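Local coordinates for Lmo2812 protein (Listeria monocytogenes EGD-e, PDB 5ZQA), which is a penicillin-binding protein of the peptidase S11 family that probably acts as a serine-type D-Ala-D-Ala carboxypeptidase on cell-wall peptidoglycan, at residues Gln28-Tyr41 with Glu47-Pro59. Residues are numbered along the deposited sequence; the frame is centred on the assembly and turned at random.
Sequences QPNLYLSANAAAVY and EALYEQNADKVMP
An antiparallel beta hairpin, strands 37-42 and 48-52, brings Ala38 opposite Gln52 and Val40 opposite Tyr50. It forms one edge of the five-stranded antiparallel sheet of this penicillin-binding protein, with 48-52 outermost at this edge. Strand 246-255 pairs with the other side of 37-42. Ala38 and Gln52 exchange two backbone hydrogen bonds. Leu49 and Tyr50 then both face Val40, a classic beta bulge. Val40 O takes Leu49 N at 2.9 Å, while its bond from Tyr50 N is weak.

The Tyr50 ring lies between the sheet and the incoming segment 28-33. Its CG lies anti to the backbone N (chi1 178°), which carries the ring past Val40 and against Leu31. Leu31 CD1 sits over the centre of one ring face, 3.6 Å from the centroid, in a CH-pi contact. Pro29 O lies at the ring edge, in plane. Leu33 CD1 approaches obliquely, and Leu268 of helix 258-272 also touches this tyrosine. The phenol is held at its oxygen: Tyr50 OH donates to Gln52 OE1 and receives a bond from a water that also donates to Leu31 O. A second water joins Gln52 OE1 to Leu31 O and Leu33 N. A third accepts from Gln52 NE2 and donates to Leu33 O and Ala35 O. The extended Gln52 side chain is thus tied to the backbone of 31-35 through water.

Tyr41 and Glu51 lie on the opposite sheet face, with ring and carboxylate planes perpendicular. Tyr41 OH donates to the anti lone pair of Glu51 OE2 at 2.7 Å. Lys176 forms a salt bridge with the same oxygen, and Phe179 stacks on the tyrosine. Where the strand ends, Asn53 ND2 donates to Asn36 O at 2.7 Å, nearly straight at 167°.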
ATOM      1  N   GLN A  28      27.421   0.659   2.821  1.00 44.17           N
ATOM      2  CA  GLN A  28      26.076   0.272   3.210  1.00 39.54           C
ATOM      3  C   GLN A  28      26.155  -1.093   3.885  1.00 38.66           C
ATOM      4  O   GLN A  28      26.962  -1.940   3.494  1.00 38.00           O
ATOM      5  CB  GLN A  28      25.132   0.256   2.004  1.00 36.47           C
ATOM      6  CG  GLN A  28      25.306   1.439   1.043  1.00 37.53           C
ATOM      7  CD  GLN A  28      25.064   2.802   1.688  1.00 41.70           C
ATOM      8  OE1 GLN A  28      24.587   2.903   2.821  1.00 43.08           O
ATOM      9  NE2 GLN A  28      25.388   3.864   0.953  1.00 39.27           N
ATOM     10  N   PRO A  29      25.329  -1.303   4.918  1.00 35.26           N
ATOM     11  CA  PRO A  29      25.473  -2.488   5.767  1.00 30.36           C
ATOM     12  C   PRO A  29      25.233  -3.798   5.032  1.00 31.16           C
ATOM     13  O   PRO A  29      24.727  -3.836   3.910  1.00 29.75           O
ATOM     14  CB  PRO A  29      24.408  -2.275   6.847  1.00 34.78           C
ATOM     15  CG  PRO A  29      23.401  -1.402   6.197  1.00 31.44           C
ATOM     16  CD  PRO A  29      24.182  -0.473   5.325  1.00 32.05           C
ATOM     17  N   ASN A  30      25.624  -4.874   5.695  1.00 24.44           N
ATOM     18  CA  ASN A  30      25.462  -6.218   5.186  1.00 25.21           C
ATOM     19  C   ASN A  30      24.293  -6.873   5.905  1.00 25.25           C
ATOM     20  O   ASN A  30      24.459  -7.401   7.006  1.00 27.78           O
ATOM     21  CB  ASN A  30      26.764  -7.000   5.396  1.00 26.40           C
ATOM     22  CG  ASN A  30      26.712  -8.401   4.830  1.00 28.04           C
ATOM     23  OD1 ASN A  30      25.953  -8.689   3.903  1.00 32.16           O
ATOM     24  ND2 ASN A  30      27.534  -9.287   5.386  1.00 31.41           N
ATOM     25  N   LEU A  31      23.106  -6.818   5.303  1.00 18.10           N
ATOM     26  CA  LEU A  31      21.925  -7.392   5.932  1.00 15.35           C
ATOM     27  C   LEU A  31      21.616  -8.769   5.379  1.00 15.91           C
ATOM     28  O   LEU A  31      21.902  -9.073   4.219  1.00 18.44           O
ATOM     29  CB  LEU A  31      20.699  -6.491   5.743  1.00 13.93           C
ATOM     30  CG  LEU A  31      20.818  -5.043   6.221  1.00 15.80           C
ATOM     31  CD1 LEU A  31      19.548  -4.284   5.870  1.00 16.80           C
ATOM     32  CD2 LEU A  31      21.098  -4.950   7.723  1.00 16.89           C
ATOM     33  N   TYR A  32      21.011  -9.596   6.218  1.00 13.20           N
ATOM     34  CA  TYR A  32      20.539 -10.895   5.771  1.00 13.89           C
ATOM     35  C   TYR A  32      19.038 -10.965   5.960  1.00 16.13           C
ATOM     36  O   TYR A  32      18.543 -11.215   7.058  1.00 18.76           O
ATOM     37  CB  TYR A  32      21.272 -12.007   6.512  1.00 14.62           C
ATOM     38  CG  TYR A  32      22.720 -12.036   6.094  1.00 15.69           C
ATOM     39  CD1 TYR A  32      23.083 -12.510   4.840  1.00 16.30           C
ATOM     40  CD2 TYR A  32      23.717 -11.541   6.924  1.00 21.92           C
ATOM     41  CE1 TYR A  32      24.403 -12.520   4.432  1.00 19.73           C
ATOM     42  CE2 TYR A  32      25.047 -11.542   6.520  1.00 17.95           C
ATOM     43  CZ  TYR A  32      25.374 -12.034   5.273  1.00 17.97           C
ATOM     44  OH  TYR A  32      26.688 -12.047   4.858  1.00 27.88           O
ATOM     45  N   LEU A  33      18.330 -10.701   4.868  1.00 14.28           N
ATOM     46  CA  LEU A  33      16.880 -10.560   4.890  1.00 11.32           C
ATOM     47  C   LEU A  33      16.221 -11.743   4.224  1.00 13.22           C
ATOM     48  O   LEU A  33      16.833 -12.403   3.382  1.00 13.75           O
ATOM     49  CB  LEU A  33      16.448  -9.277   4.167  1.00 11.97           C
ATOM     50  CG  LEU A  33      17.152  -7.985   4.596  1.00 14.54           C
ATOM     51  CD1 LEU A  33      16.680  -6.809   3.760  1.00 13.81           C
ATOM     52  CD2 LEU A  33      16.916  -7.710   6.071  1.00 15.84           C
ATOM     53  N   SER A  34      14.964 -11.997   4.575  1.00 12.63           N
ATOM     54  CA  SER A  34      14.178 -13.003   3.870  1.00 11.60           C
ATOM     55  C   SER A  34      13.763 -12.485   2.507  1.00 11.95           C
ATOM     56  O   SER A  34      13.755 -13.221   1.520  1.00 14.52           O
ATOM     57  CB  SER A  34      12.937 -13.392   4.672  1.00 13.28           C
ATOM     58  OG  SER A  34      12.139 -14.284   3.911  1.00 15.35           O
ATOM     59  N   ALA A  35      13.414 -11.207   2.471  1.00 12.67           N
ATOM     60  CA  ALA A  35      12.959 -10.553   1.251  1.00 12.64           C
ATOM     61  C   ALA A  35      13.902 -10.779   0.086  1.00 11.96           C
ATOM     62  O   ALA A  35      15.118 -10.701   0.243  1.00 14.51           O
ATOM     63  CB  ALA A  35      12.810  -9.065   1.493  1.00 12.28           C
ATOM     64  N   ASN A  36      13.342 -11.029  -1.090  1.00 11.52           N
ATOM     65  CA  ASN A  36      14.167 -11.140  -2.284  1.00 13.92           C
ATOM     66  C   ASN A  36      14.513  -9.784  -2.896  1.00 13.72           C
ATOM     67  O   ASN A  36      15.508  -9.666  -3.609  1.00 18.80           O
ATOM     68  CB  ASN A  36      13.478 -12.053  -3.290  1.00 15.04           C
ATOM     69  CG  ASN A  36      13.576 -13.514  -2.872  1.00 25.47           C
ATOM     70  OD1 ASN A  36      14.663 -13.987  -2.529  1.00 30.29           O
ATOM     71  ND2 ASN A  36      12.450 -14.220  -2.859  1.00 29.10           N
ATOM     72  N   ALA A  37      13.726  -8.757  -2.587  1.00  9.00           N
ATOM     73  CA  ALA A  37      14.094  -7.380  -2.925  1.00 10.48           C
ATOM     74  C   ALA A  37      13.755  -6.502  -1.736  1.00  9.37           C
ATOM     75  O   ALA A  37      12.693  -6.659  -1.132  1.00  9.63           O
ATOM     76  CB  ALA A  37      13.366  -6.891  -4.168  1.00 10.85           C
ATOM     77  N   ALA A  38      14.658  -5.603  -1.379  1.00  8.95           N
ATOM     78  CA  ALA A  38      14.431  -4.765  -0.211  1.00  8.16           C
ATOM     79  C   ALA A  38      15.241  -3.496  -0.280  1.00  9.65           C
ATOM     80  O   ALA A  38      16.286  -3.446  -0.931  1.00 11.33           O
ATOM     81  CB  ALA A  38      14.764  -5.518   1.048  1.00 10.07           C
ATOM     82  N   ALA A  39      14.764  -2.469   0.410  1.00  8.07           N
ATOM     83  CA  ALA A  39      15.474  -1.202   0.445  1.00  9.41           C
ATOM     84  C   ALA A  39      14.937  -0.323   1.557  1.00  7.70           C
ATOM     85  O   ALA A  39      13.823  -0.528   2.050  1.00  9.05           O
ATOM     86  CB  ALA A  39      15.365  -0.478  -0.913  1.00 11.05           C
ATOM     87  N   VAL A  40      15.735   0.653   1.965  1.00  9.14           N
ATOM     88  CA  VAL A  40      15.222   1.704   2.831  1.00  8.61           C
ATOM     89  C   VAL A  40      15.848   3.009   2.363  1.00  8.55           C
ATOM     90  O   VAL A  40      17.028   3.045   1.979  1.00  8.06           O
ATOM     91  CB  VAL A  40      15.481   1.402   4.348  1.00  7.78           C
ATOM     92  CG1 VAL A  40      16.988   1.213   4.666  1.00 10.87           C
ATOM     93  CG2 VAL A  40      14.829   2.469   5.235  1.00 10.31           C
ATOM     94  N   TYR A  41      15.020   4.051   2.333  1.00  7.92           N
ATOM     95  CA  TYR A  41      15.393   5.348   1.771  1.00  9.91           C
ATOM     96  C   TYR A  41      15.086   6.491   2.727  1.00  9.54           C
ATOM     97  O   TYR A  41      14.106   6.454   3.466  1.00 10.58           O
ATOM     98  CB  TYR A  41      14.644   5.619   0.456  1.00  9.29           C
ATOM     99  CG  TYR A  41      14.817   4.578  -0.632  1.00 10.02           C
ATOM    100  CD1 TYR A  41      13.976   3.480  -0.698  1.00  8.29           C
ATOM    101  CD2 TYR A  41      15.811   4.702  -1.601  1.00 12.05           C
ATOM    102  CE1 TYR A  41      14.106   2.532  -1.678  1.00  9.69           C
ATOM    103  CE2 TYR A  41      15.963   3.743  -2.588  1.00 11.43           C
ATOM    104  CZ  TYR A  41      15.104   2.658  -2.626  1.00 13.07           C
ATOM    105  OH  TYR A  41      15.252   1.701  -3.608  1.00 13.00           O
ATOM    106  N   GLU A  47      18.132   9.638  -0.463  1.00 10.50           N
ATOM    107  CA  GLU A  47      19.290   8.751  -0.393  1.00 10.85           C
ATOM    108  C   GLU A  47      18.916   7.315  -0.051  1.00 12.87           C
ATOM    109  O   GLU A  47      18.233   7.067   0.946  1.00 12.15           O
ATOM    110  CB  GLU A  47      20.301   9.244   0.637  1.00 14.89           C
ATOM    111  CG  GLU A  47      21.583   8.430   0.595  1.00 17.04           C
ATOM    112  CD  GLU A  47      22.591   8.838   1.648  1.00 23.22           C
ATOM    113  OE1 GLU A  47      23.747   8.370   1.570  1.00 34.32           O
ATOM    114  OE2 GLU A  47      22.230   9.614   2.557  1.00 37.71           O
ATOM    115  N   ALA A  48      19.409   6.375  -0.853  1.00 10.82           N
ATOM    116  CA  ALA A  48      19.245   4.959  -0.555  1.00 10.96           C
ATOM    117  C   ALA A  48      20.206   4.587   0.570  1.00 12.45           C
ATOM    118  O   ALA A  48      21.416   4.785   0.441  1.00 18.77           O
ATOM    119  CB  ALA A  48      19.502   4.110  -1.799  1.00 13.38           C
ATOM    120  N   LEU A  49      19.673   4.098   1.687  1.00 11.60           N
ATOM    121  CA  LEU A  49      20.503   3.712   2.831  1.00 11.12           C
ATOM    122  C   LEU A  49      20.836   2.220   2.815  1.00 13.89           C
ATOM    123  O   LEU A  49      21.831   1.785   3.399  1.00 15.01           O
ATOM    124  CB  LEU A  49      19.794   4.092   4.132  1.00 13.04           C
ATOM    125  CG  LEU A  49      19.408   5.573   4.117  1.00 16.24           C
ATOM    126  CD1 LEU A  49      18.496   5.948   5.274  1.00 19.04           C
ATOM    127  CD2 LEU A  49      20.677   6.422   4.120  1.00 19.49           C
ATOM    128  N   TYR A  50      19.995   1.449   2.136  1.00 11.24           N
ATOM    129  CA  TYR A  50      20.255   0.050   1.839  1.00 11.47           C
ATOM    130  C   TYR A  50      19.453  -0.329   0.614  1.00 11.42           C
ATOM    131  O   TYR A  50      18.295   0.064   0.499  1.00 10.17           O
ATOM    132  CB  TYR A  50      19.880  -0.868   3.009  1.00 13.09           C
ATOM    133  CG  TYR A  50      20.092  -2.333   2.705  1.00 13.72           C
ATOM    134  CD1 TYR A  50      21.342  -2.919   2.853  1.00 16.16           C
ATOM    135  CD2 TYR A  50      19.053  -3.118   2.238  1.00 12.18           C
ATOM    136  CE1 TYR A  50      21.540  -4.259   2.560  1.00 16.62           C
ATOM    137  CE2 TYR A  50      19.238  -4.465   1.940  1.00 15.19           C
ATOM    138  CZ  TYR A  50      20.486  -5.023   2.104  1.00 16.45           C
ATOM    139  OH  TYR A  50      20.686  -6.357   1.809  1.00 19.28           O
ATOM    140  N   GLU A  51      20.067  -1.078  -0.300  1.00 13.24           N
ATOM    141  CA  GLU A  51      19.361  -1.594  -1.465  1.00 11.75           C
ATOM    142  C   GLU A  51      19.791  -3.016  -1.794  1.00 12.81           C
ATOM    143  O   GLU A  51      20.979  -3.340  -1.808  1.00 14.48           O
ATOM    144  CB  GLU A  51      19.583  -0.698  -2.690  1.00 14.29           C
ATOM    145  CG  GLU A  51      18.677   0.526  -2.731  1.00 13.33           C
ATOM    146  CD  GLU A  51      18.826   1.347  -4.009  1.00 17.93           C
ATOM    147  OE1 GLU A  51      19.958   1.474  -4.529  1.00 19.09           O
ATOM    148  OE2 GLU A  51      17.808   1.871  -4.498  1.00 16.97           O
ATOM    149  N   GLN A  52      18.805  -3.854  -2.069  1.00 12.08           N
ATOM    150  CA  GLN A  52      19.032  -5.220  -2.510  1.00 15.38           C
ATOM    151  C   GLN A  52      18.042  -5.538  -3.616  1.00 12.67           C
ATOM    152  O   GLN A  52      16.839  -5.551  -3.366  1.00 12.07           O
ATOM    153  CB  GLN A  52      18.876  -6.193  -1.342  1.00 16.78           C
ATOM    154  CG  GLN A  52      19.011  -7.656  -1.713  1.00 20.31           C
ATOM    155  CD  GLN A  52      18.750  -8.574  -0.530  1.00 28.24           C
ATOM    156  OE1 GLN A  52      18.714  -8.133   0.625  1.00 24.30           O
ATOM    157  NE2 GLN A  52      18.568  -9.861  -0.813  1.00 32.45           N
ATOM    158  N   ASN A  53      18.537  -5.754  -4.836  1.00 12.93           N
ATOM    159  CA  ASN A  53      17.667  -5.990  -5.992  1.00 12.17           C
ATOM    160  C   ASN A  53      16.670  -4.854  -6.187  1.00 12.10           C
ATOM    161  O   ASN A  53      15.508  -5.090  -6.507  1.00 12.17           O
ATOM    162  CB  ASN A  53      16.922  -7.329  -5.852  1.00 13.71           C
ATOM    163  CG  ASN A  53      17.828  -8.522  -6.056  1.00 18.46           C
ATOM    164  OD1 ASN A  53      18.827  -8.436  -6.770  1.00 20.42           O
ATOM    165  ND2 ASN A  53      17.480  -9.646  -5.438  1.00 23.90           N
ATOM    166  N   ALA A  54      17.141  -3.622  -6.021  1.00 11.25           N
ATOM    167  CA  ALA A  54      16.264  -2.450  -6.032  1.00 13.53           C
ATOM    168  C   ALA A  54      15.721  -2.111  -7.418  1.00 13.13           C
ATOM    169  O   ALA A  54      14.775  -1.321  -7.543  1.00 15.37           O
ATOM    170  CB  ALA A  54      17.007  -1.256  -5.466  1.00 14.53           C
ATOM    171  N   ASP A  55      16.337  -2.682  -8.451  1.00 15.10           N
ATOM    172  CA  ASP A  55      15.926  -2.454  -9.832  1.00 16.46           C
ATOM    173  C   ASP A  55      15.160  -3.647 -10.401  1.00 15.76           C
ATOM    174  O   ASP A  55      14.747  -3.619 -11.561  1.00 18.18           O
ATOM    175  CB  ASP A  55      17.142  -2.161 -10.725  1.00 22.63           C
ATOM    176  CG  ASP A  55      17.897  -0.918 -10.302  1.00 26.17           C
ATOM    177  OD1 ASP A  55      17.399   0.203 -10.550  1.00 30.18           O
ATOM    178  OD2 ASP A  55      19.005  -1.063  -9.739  1.00 30.56           O
ATOM    179  N   LYS A  56      14.980  -4.692  -9.595  1.00 14.48           N
ATOM    180  CA  LYS A  56      14.322  -5.909 -10.044  1.00 14.85           C
ATOM    181  C   LYS A  56      12.802  -5.741 -10.105  1.00 14.27           C
ATOM    182  O   LYS A  56      12.173  -5.278  -9.154  1.00 11.84           O
ATOM    183  CB  LYS A  56      14.679  -7.080  -9.125  1.00 14.58           C
ATOM    184  CG  LYS A  56      14.014  -8.394  -9.528  1.00 15.89           C
ATOM    185  CD  LYS A  56      14.519  -9.572  -8.718  1.00 18.47           C
ATOM    186  CE  LYS A  56      13.864 -10.862  -9.199  1.00 27.24           C
ATOM    187  NZ  LYS A  56      14.215 -12.033  -8.354  1.00 32.09           N
ATOM    188  N   VAL A  57      12.212  -6.116 -11.231  1.00 11.13           N
ATOM    189  CA  VAL A  57      10.760  -6.061 -11.374  1.00 11.15           C
ATOM    190  C   VAL A  57      10.095  -7.184 -10.570  1.00 13.26           C
ATOM    191  O   VAL A  57      10.407  -8.366 -10.746  1.00 14.45           O
ATOM    192  CB  VAL A  57      10.350  -6.147 -12.846  1.00 10.86           C
ATOM    193  CG1 VAL A  57       8.827  -6.139 -12.988  1.00 15.89           C
ATOM    194  CG2 VAL A  57      10.965  -4.988 -13.621  1.00 13.34           C
ATOM    195  N   MET A  58       9.180  -6.796  -9.686  1.00 10.18           N
ATOM    196  CA  MET A  58       8.554  -7.701  -8.726  1.00 10.78           C
ATOM    197  C   MET A  58       7.047  -7.526  -8.704  1.00 10.26           C
ATOM    198  O   MET A  58       6.562  -6.405  -8.815  1.00  9.78           O
ATOM    199  CB  MET A  58       9.086  -7.439  -7.310  1.00 13.08           C
ATOM    200  CG  MET A  58      10.586  -7.540  -7.157  1.00 13.82           C
ATOM    201  SD  MET A  58      11.134  -9.255  -7.170  1.00 15.63           S
ATOM    202  CE  MET A  58      10.692  -9.754  -5.498  1.00 14.37           C
ATOM    203  N   PRO A  59       6.295  -8.623  -8.528  1.00  8.82           N
ATOM    204  CA  PRO A  59       4.853  -8.501  -8.264  1.00 10.31           C
ATOM    205  C   PRO A  59       4.600  -7.778  -6.948  1.00 10.35           C
ATOM    206  O   PRO A  59       5.286  -8.030  -5.946  1.00 10.49           O
ATOM    207  CB  PRO A  59       4.374  -9.956  -8.176  1.00 13.39           C
ATOM    208  CG  PRO A  59       5.462 -10.772  -8.774  1.00 16.93           C
ATOM    209  CD  PRO A  59       6.741 -10.026  -8.551  1.00 13.80           C
TER
HETATM  210  O   HOH W   1      23.368  -7.309   2.265  1.00 27.24           O
HETATM  211  O   HOH W   2      19.776 -10.182   2.389  1.00 22.48           O
HETATM  212  O   HOH W   3      17.339 -12.042   0.559  1.00 23.64           O